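Local coordinates for chain length determinant protein (Shigella flexneri, PDB 4ZM1), which probably sets the modal length of the O-antigen polysaccharide chains of lipopolysaccharide, as a polysaccharide chain-length regulator of the Wzz family, at residues B[108-113]-B[222-227]. Sequence-based numbering, arbitrary orientation.
Sequences KVNQEL and LDIHAY
Ile-224, His-225 and Ala-226 lie against one flank of helix 91-160, the long helix of the Wzz periplasmic domain, as the chain returns from helix 202-214 to the sheet through strand 228-229. The returning segment approaches this side of the long helix through an inverse gamma turn centred on Asp-223. Beyond it, the CB of Ile-224 is directed toward the helix. With chi1 at 62°, CG1 sits between the backbone N and the carbonyl carbon, and from there CD1 extends to Leu-113, meeting that residue's CD1 at 3.7 Å and its CB at 4.0 Å. The two side chains slant across each other, and the Ile-224 methyl CD1 meets both the CD1 methyl and the CB of Leu-113. The amide of Asn-110 lies beside the same isoleucine, near both its terminal methyl and its backbone O; as modelled, the amide is probably turned over, and its nitrogen and oxygen positions are doubtful.

His-225 directs its CB away from the helix, yet the ring swings back and brings its CD2 close to the Asn-110 side chain, with the imidazole and amide planes 80° apart. The His-225 side chain also touches Asp-106, one turn earlier on the long helix. At Ala-226 the CB is directed inward again, as at Ile-224, and the alternation of the three residues gives two buried apolar contacts with a more exposed ring between them. Helix 38-61 packs on the same part of the core: Val-109 touches Arg-48 and Ala-52, and Leu-113 touches Leu-45. Tyr-23 of helix 21-31 meets both Leu-113 and Ile-224. The second apolar contact is made by Val-109 CG1, which lies anti to its own backbone N (chi1 167°) and rests 3.7 Å from Ala-226 CB.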
# COMPACT_ATOMS: atom_id res chain seq x y z
N LYS B 108 17.88 15.99 10.06
CA LYS B 108 18.47 15.21 8.97
C LYS B 108 17.47 14.16 8.48
O LYS B 108 17.27 14.03 7.26
CB LYS B 108 19.79 14.54 9.43
CG LYS B 108 20.39 13.46 8.50
CD LYS B 108 21.00 14.00 7.22
CE LYS B 108 21.65 12.88 6.43
NZ LYS B 108 22.14 13.32 5.10
N VAL B 109 16.81 13.45 9.44
CA VAL B 109 15.82 12.42 9.13
C VAL B 109 14.64 13.07 8.38
O VAL B 109 14.18 12.52 7.38
CB VAL B 109 15.36 11.62 10.37
CG1 VAL B 109 14.11 10.79 10.07
CG2 VAL B 109 16.48 10.71 10.88
N ASN B 110 14.20 14.24 8.84
CA ASN B 110 13.09 15.01 8.28
C ASN B 110 13.36 15.41 6.82
O ASN B 110 12.45 15.28 5.98
CB ASN B 110 12.80 16.24 9.14
CG ASN B 110 11.39 16.30 9.66
OD1 ASN B 110 11.06 15.74 10.72
ND2 ASN B 110 10.51 16.96 8.91
N GLN B 111 14.61 15.82 6.51
CA GLN B 111 15.03 16.17 5.15
C GLN B 111 14.99 14.94 4.26
O GLN B 111 14.49 15.02 3.13
CB GLN B 111 16.41 16.81 5.14
CG GLN B 111 16.38 18.29 5.48
CD GLN B 111 17.76 18.90 5.47
OE1 GLN B 111 18.23 19.40 4.45
NE2 GLN B 111 18.42 18.89 6.63
N GLU B 112 15.46 13.78 4.78
CA GLU B 112 15.46 12.48 4.11
C GLU B 112 14.04 12.03 3.76
O GLU B 112 13.82 11.55 2.64
CB GLU B 112 16.13 11.39 4.98
CG GLU B 112 17.65 11.45 5.11
CD GLU B 112 18.27 10.39 6.01
OE1 GLU B 112 17.52 9.60 6.63
OE2 GLU B 112 19.52 10.36 6.11
N LEU B 113 13.08 12.18 4.71
CA LEU B 113 11.69 11.78 4.55
C LEU B 113 10.96 12.64 3.53
O LEU B 113 10.08 12.14 2.81
CB LEU B 113 10.96 11.79 5.89
CG LEU B 113 11.35 10.68 6.85
CD1 LEU B 113 10.93 11.03 8.24
CD2 LEU B 113 10.75 9.35 6.46
N LEU B 222 2.51 18.05 6.40
CA LEU B 222 2.67 16.87 7.24
C LEU B 222 3.53 17.22 8.46
O LEU B 222 4.69 17.62 8.33
CB LEU B 222 3.28 15.67 6.47
CG LEU B 222 2.61 15.22 5.16
CD1 LEU B 222 3.23 13.92 4.67
CD2 LEU B 222 1.09 15.03 5.30
N ASP B 223 2.92 17.09 9.64
CA ASP B 223 3.58 17.33 10.92
C ASP B 223 4.25 16.03 11.33
O ASP B 223 3.80 15.35 12.25
CB ASP B 223 2.55 17.82 11.98
CG ASP B 223 1.60 18.94 11.56
OD1 ASP B 223 1.66 19.36 10.38
OD2 ASP B 223 0.79 19.38 12.41
N ILE B 224 5.32 15.65 10.59
CA ILE B 224 5.99 14.38 10.82
C ILE B 224 7.32 14.53 11.55
O ILE B 224 8.17 15.35 11.20
CB ILE B 224 6.15 13.54 9.52
CG1 ILE B 224 7.01 14.23 8.45
CG2 ILE B 224 4.79 13.19 8.95
CD1 ILE B 224 8.33 13.64 8.30
N HIS B 225 7.47 13.69 12.58
CA HIS B 225 8.64 13.52 13.43
C HIS B 225 8.84 12.01 13.54
O HIS B 225 7.87 11.25 13.48
CB HIS B 225 8.47 14.25 14.78
CG HIS B 225 8.93 15.69 14.77
ND1 HIS B 225 9.43 16.30 15.92
CD2 HIS B 225 8.95 16.60 13.76
CE1 HIS B 225 9.73 17.54 15.57
NE2 HIS B 225 9.46 17.77 14.28
N ALA B 226 10.10 11.57 13.61
CA ALA B 226 10.47 10.17 13.53
C ALA B 226 10.59 9.49 14.84
O ALA B 226 10.86 8.30 14.90
CB ALA B 226 11.78 10.04 12.79
N TYR B 227 10.45 10.22 15.90
CA TYR B 227 10.62 9.69 17.25
C TYR B 227 9.65 10.38 18.19
O TYR B 227 9.08 11.42 17.87
CB TYR B 227 12.10 9.92 17.69
CG TYR B 227 12.40 11.33 18.13
CD1 TYR B 227 12.43 11.66 19.48
CD2 TYR B 227 12.62 12.34 17.21
CE1 TYR B 227 12.66 12.97 19.90
CE2 TYR B 227 12.89 13.65 17.61
CZ TYR B 227 12.91 13.96 18.96
OH TYR B 227 13.18 15.26 19.34